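Local coordinates for protein salmonella typhimurium DB7155 bacteriophage DET7 tailspike (Bacteriophage, PDB 2V5I) that probably serves the phage as its receptor-binding tailspike, attaching to the O-antigen of the host lipopolysaccharide and hydrolysing it, at residues Asn477-Leu489 with Ala499-Thr511. Sequence-based numbering, arbitrary orientation.
Sequences NGYAGSGSAWTEL and AVSLKVNRGDYKT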
loop_
_atom_site.group_PDB
_atom_site.type_symbol
_atom_site.label_atom_id
_atom_site.label_comp_id
_atom_site.label_asym_id
_atom_site.label_seq_id
_atom_site.Cartn_x
_atom_site.Cartn_y
_atom_site.Cartn_z
ATOM N N ASN A 477 -8.702 -19.426 -38.122
ATOM C CA ASN A 477 -9.185 -20.167 -39.292
ATOM C C ASN A 477 -9.504 -21.619 -38.900
ATOM O O ASN A 477 -8.588 -22.359 -38.512
ATOM C CB ASN A 477 -8.163 -20.094 -40.448
ATOM C CG ASN A 477 -8.268 -18.811 -41.246
ATOM O OD1 ASN A 477 -9.364 -18.409 -41.662
ATOM N ND2 ASN A 477 -7.096 -18.227 -41.604
ATOM N N GLY A 478 -10.788 -21.964 -38.936
ATOM C CA GLY A 478 -11.175 -23.373 -38.838
ATOM C C GLY A 478 -11.354 -23.866 -37.418
ATOM O O GLY A 478 -12.487 -23.958 -36.902
ATOM N N TYR A 479 -10.253 -24.174 -36.767
ATOM C CA TYR A 479 -10.315 -24.976 -35.552
ATOM C C TYR A 479 -9.047 -24.803 -34.706
ATOM O O TYR A 479 -7.967 -24.436 -35.213
ATOM C CB TYR A 479 -10.488 -26.472 -35.970
ATOM C CG TYR A 479 -9.467 -26.948 -36.968
ATOM C CD1 TYR A 479 -9.680 -26.810 -38.321
ATOM C CD2 TYR A 479 -8.277 -27.565 -36.574
ATOM C CE1 TYR A 479 -8.753 -27.241 -39.245
ATOM C CE2 TYR A 479 -7.342 -27.961 -37.489
ATOM C CZ TYR A 479 -7.598 -27.827 -38.833
ATOM O OH TYR A 479 -6.682 -28.234 -39.797
ATOM N N ALA A 480 -9.166 -25.108 -33.427
ATOM C CA ALA A 480 -8.007 -25.092 -32.515
ATOM C C ALA A 480 -6.899 -25.925 -33.078
ATOM O O ALA A 480 -7.142 -27.078 -33.511
ATOM C CB ALA A 480 -8.438 -25.621 -31.158
ATOM N N GLY A 481 -5.695 -25.357 -33.165
ATOM C CA GLY A 481 -4.540 -26.065 -33.674
ATOM C C GLY A 481 -4.323 -26.069 -35.186
ATOM O O GLY A 481 -3.416 -26.735 -35.706
ATOM N N SER A 482 -5.115 -25.278 -35.919
ATOM C CA SER A 482 -5.008 -25.246 -37.366
ATOM C C SER A 482 -3.742 -24.602 -37.879
ATOM O O SER A 482 -3.397 -24.753 -39.047
ATOM C CB SER A 482 -6.165 -24.492 -37.996
ATOM O OG SER A 482 -6.019 -23.075 -37.752
ATOM N N GLY A 483 -3.103 -23.774 -37.041
ATOM C CA GLY A 483 -1.893 -23.052 -37.463
ATOM C C GLY A 483 -2.149 -21.841 -38.375
ATOM O O GLY A 483 -1.234 -21.381 -39.029
ATOM N N SER A 484 -3.379 -21.367 -38.390
ATOM C CA SER A 484 -3.819 -20.307 -39.317
ATOM C C SER A 484 -4.867 -19.389 -38.690
ATOM O O SER A 484 -5.799 -19.852 -37.967
ATOM C CB SER A 484 -4.395 -20.949 -40.588
ATOM O OG SER A 484 -4.908 -20.011 -41.478
ATOM N N ALA A 485 -4.709 -18.080 -38.954
ATOM C CA ALA A 485 -5.642 -17.034 -38.512
ATOM C C ALA A 485 -5.783 -15.965 -39.592
ATOM O O ALA A 485 -4.990 -15.916 -40.570
ATOM C CB ALA A 485 -5.183 -16.402 -37.205
ATOM N N TRP A 486 -6.790 -15.120 -39.424
ATOM C CA TRP A 486 -6.971 -13.970 -40.298
ATOM C C TRP A 486 -7.109 -12.673 -39.516
ATOM O O TRP A 486 -7.695 -12.686 -38.436
ATOM C CB TRP A 486 -8.108 -14.142 -41.279
ATOM C CG TRP A 486 -9.495 -14.320 -40.756
ATOM C CD1 TRP A 486 -10.076 -15.480 -40.423
ATOM C CD2 TRP A 486 -10.552 -13.340 -40.780
ATOM N NE1 TRP A 486 -11.402 -15.310 -40.145
ATOM C CE2 TRP A 486 -11.718 -13.984 -40.311
ATOM C CE3 TRP A 486 -10.597 -11.979 -41.056
ATOM C CZ2 TRP A 486 -12.957 -13.330 -40.234
ATOM C CZ3 TRP A 486 -11.804 -11.335 -40.954
ATOM C CH2 TRP A 486 -12.971 -12.001 -40.519
ATOM N N THR A 487 -6.585 -11.599 -40.098
ATOM C CA THR A 487 -6.548 -10.272 -39.432
ATOM C C THR A 487 -7.467 -9.340 -40.234
ATOM O O THR A 487 -7.464 -9.341 -41.464
ATOM C CB THR A 487 -5.136 -9.742 -39.426
ATOM O OG1 THR A 487 -4.290 -10.672 -38.684
ATOM C CG2 THR A 487 -5.027 -8.420 -38.697
ATOM N N GLU A 488 -8.209 -8.497 -39.524
ATOM C CA GLU A 488 -9.030 -7.499 -40.202
ATOM C C GLU A 488 -8.904 -6.138 -39.541
ATOM O O GLU A 488 -8.692 -6.016 -38.327
ATOM C CB GLU A 488 -10.477 -7.853 -40.287
ATOM C CG GLU A 488 -11.117 -8.175 -39.033
ATOM C CD GLU A 488 -12.658 -8.349 -39.075
ATOM O OE1 GLU A 488 -13.356 -8.234 -40.125
ATOM O OE2 GLU A 488 -13.185 -8.656 -37.975
ATOM N N LEU A 489 -9.113 -5.119 -40.381
ATOM C CA LEU A 489 -9.198 -3.733 -39.987
ATOM C C LEU A 489 -10.621 -3.323 -40.378
ATOM O O LEU A 489 -11.005 -3.461 -41.539
ATOM C CB LEU A 489 -8.199 -2.927 -40.843
ATOM C CG LEU A 489 -7.754 -1.583 -40.430
ATOM C CD1 LEU A 489 -6.973 -1.758 -39.137
ATOM C CD2 LEU A 489 -6.868 -1.076 -41.604
ATOM N N ALA A 499 -18.832 -2.897 -39.695
ATOM C CA ALA A 499 -19.609 -2.968 -40.940
ATOM C C ALA A 499 -18.760 -3.064 -42.230
ATOM O O ALA A 499 -19.137 -3.764 -43.181
ATOM C CB ALA A 499 -20.541 -1.797 -41.026
ATOM N N VAL A 500 -17.630 -2.376 -42.258
ATOM C CA VAL A 500 -16.773 -2.274 -43.446
ATOM C C VAL A 500 -15.435 -2.856 -43.005
ATOM O O VAL A 500 -14.891 -2.399 -41.995
ATOM C CB VAL A 500 -16.581 -0.824 -43.916
ATOM C CG1 VAL A 500 -15.731 -0.783 -45.197
ATOM C CG2 VAL A 500 -17.929 -0.162 -44.155
ATOM N N SER A 501 -14.942 -3.886 -43.715
ATOM C CA SER A 501 -13.858 -4.712 -43.193
ATOM C C SER A 501 -12.854 -5.122 -44.282
ATOM O O SER A 501 -13.259 -5.790 -45.257
ATOM C CB SER A 501 -14.539 -5.979 -42.617
ATOM O OG SER A 501 -13.606 -6.998 -42.331
ATOM N N LEU A 502 -11.587 -4.765 -44.103
ATOM C CA LEU A 502 -10.450 -5.248 -44.907
ATOM C C LEU A 502 -9.811 -6.450 -44.202
ATOM O O LEU A 502 -9.585 -6.401 -42.996
ATOM C CB LEU A 502 -9.436 -4.135 -45.031
ATOM C CG LEU A 502 -8.299 -4.541 -45.963
ATOM C CD1 LEU A 502 -7.841 -3.412 -46.759
ATOM C CD2 LEU A 502 -7.195 -5.176 -45.166
ATOM N N LYS A 503 -9.690 -7.578 -44.920
ATOM C CA LYS A 503 -9.318 -8.872 -44.301
ATOM C C LYS A 503 -8.114 -9.502 -44.977
ATOM O O LYS A 503 -8.053 -9.572 -46.206
ATOM C CB LYS A 503 -10.496 -9.883 -44.448
ATOM C CG LYS A 503 -11.909 -9.300 -44.134
ATOM C CD LYS A 503 -13.078 -10.294 -44.343
ATOM C CE LYS A 503 -14.478 -9.606 -44.267
ATOM N NZ LYS A 503 -14.700 -8.559 -45.349
ATOM N N VAL A 504 -7.196 -9.999 -44.173
ATOM C CA VAL A 504 -5.976 -10.644 -44.631
ATOM C C VAL A 504 -5.970 -12.116 -44.127
ATOM O O VAL A 504 -6.034 -12.379 -42.935
ATOM C CB VAL A 504 -4.733 -9.894 -44.070
ATOM C CG1 VAL A 504 -3.455 -10.599 -44.453
ATOM C CG2 VAL A 504 -4.691 -8.422 -44.570
ATOM N N ASN A 505 -5.873 -13.043 -45.093
ATOM C CA ASN A 505 -5.726 -14.500 -44.895
ATOM C C ASN A 505 -7.014 -15.229 -44.425
ATOM O O ASN A 505 -6.933 -16.317 -43.894
ATOM C CB ASN A 505 -4.567 -14.866 -43.966
ATOM C CG ASN A 505 -4.132 -16.304 -44.156
ATOM O OD1 ASN A 505 -4.037 -16.760 -45.318
ATOM N ND2 ASN A 505 -3.816 -17.014 -43.051
ATOM N N ARG A 506 -8.181 -14.635 -44.624
ATOM C CA ARG A 506 -9.411 -15.368 -44.275
ATOM C C ARG A 506 -9.491 -16.633 -45.152
ATOM O O ARG A 506 -9.123 -16.618 -46.350
ATOM C CB ARG A 506 -10.636 -14.518 -44.540
ATOM C CG ARG A 506 -11.897 -15.085 -43.853
ATOM C CD ARG A 506 -13.197 -14.390 -44.213
ATOM N NE ARG A 506 -13.306 -14.319 -45.642
ATOM C CZ ARG A 506 -13.728 -15.323 -46.404
ATOM N NH1 ARG A 506 -14.238 -16.423 -45.862
ATOM N NH2 ARG A 506 -13.726 -15.181 -47.708
ATOM N N GLY A 507 -9.841 -17.738 -44.501
ATOM C CA GLY A 507 -9.931 -19.067 -45.163
ATOM C C GLY A 507 -8.569 -19.699 -45.453
ATOM O O GLY A 507 -8.456 -20.748 -46.109
ATOM N N ASP A 508 -7.505 -19.054 -44.977
ATOM C CA ASP A 508 -6.122 -19.419 -45.278
ATOM C C ASP A 508 -5.801 -19.390 -46.778
ATOM O O ASP A 508 -4.893 -20.066 -47.268
ATOM C CB ASP A 508 -5.704 -20.780 -44.669
ATOM C CG ASP A 508 -4.203 -20.870 -44.416
ATOM O OD1 ASP A 508 -3.566 -19.927 -43.879
ATOM O OD2 ASP A 508 -3.590 -21.903 -44.788
ATOM N N TYR A 509 -6.512 -18.510 -47.504
ATOM C CA TYR A 509 -6.240 -18.320 -48.928
ATOM C C TYR A 509 -5.044 -17.391 -49.200
ATOM O O TYR A 509 -4.639 -17.228 -50.364
ATOM C CB TYR A 509 -7.519 -17.803 -49.646
ATOM C CG TYR A 509 -8.693 -18.764 -49.562
ATOM C CD1 TYR A 509 -8.588 -20.038 -50.123
ATOM C CD2 TYR A 509 -9.913 -18.384 -49.030
ATOM C CE1 TYR A 509 -9.654 -20.905 -50.053
ATOM C CE2 TYR A 509 -10.959 -19.234 -48.942
ATOM C CZ TYR A 509 -10.848 -20.483 -49.491
ATOM O OH TYR A 509 -11.937 -21.333 -49.398
ATOM N N LYS A 510 -4.497 -16.731 -48.155
ATOM C CA LYS A 510 -3.313 -15.868 -48.295
ATOM C C LYS A 510 -3.525 -14.654 -49.190
ATOM O O LYS A 510 -2.611 -14.129 -49.824
ATOM C CB LYS A 510 -2.065 -16.663 -48.695
ATOM C CG LYS A 510 -1.751 -17.823 -47.731
ATOM C CD LYS A 510 -1.202 -19.003 -48.405
ATOM C CE LYS A 510 -1.185 -20.224 -47.470
ATOM N NZ LYS A 510 -2.339 -21.184 -47.721
ATOM N N THR A 511 -4.761 -14.195 -49.223
ATOM C CA THR A 511 -5.146 -13.018 -49.990
ATOM C C THR A 511 -5.744 -11.901 -49.090
ATOM O O THR A 511 -5.939 -12.057 -47.894
ATOM C CB THR A 511 -6.044 -13.406 -51.202
ATOM O OG1 THR A 511 -6.051 -12.317 -52.154
ATOM C CG2 THR A 511 -7.451 -13.752 -50.790
#
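The indole of W486 lies against the aliphatic part of R506, whose CG sits 3.6 Å from the centroid of the five-membered ring and almost on its normal, a CH-pi contact over one face. With CG set between backbone N and carbonyl carbon (chi1 62°), W486 lays its six-membered ring along the stem of K503, where W486 CZ3 comes 3.8 Å from K503 CD. R506 bends at chi3, turning its guanidinium plane 85° from the ring and leaving NE to pair with E513. The end of K503 turns away from W486, bent at chi4, and NZ forms a salt bridge with D528 of the second subunit.

Farther along this face, S501 OG donates to E488 OE1 at 2.5 Å on the anti side of the carboxylate, while H475 bonds to OE2, so both oxygens are gripped. Paired backbone bonds join T487 with V504 and L489 with L502; these four side chains occupy the other face.

Beyond V504 polar side chains take over from the backbone ladder. N477 ND2 gives one bond to N505 O (3.0 Å, 162°) and another to S484 OG, and its OD1 accepts from G507 N, which stands above the amide plane. N505 ND2 bridges A485 O and D508 OD1; the latter oxygen also receives S484 OG, 2.8 Å away and above the carboxylate plane, and bonds to S493 of the second subunit. CH-pi packing, strand pairing and the polar network between N477, S484 and residues N505 to D508 thus join neighbouring antiparallel strands of a beta hairpin, within the C-terminal intertwined domain of this trimeric, P22-like tailspike.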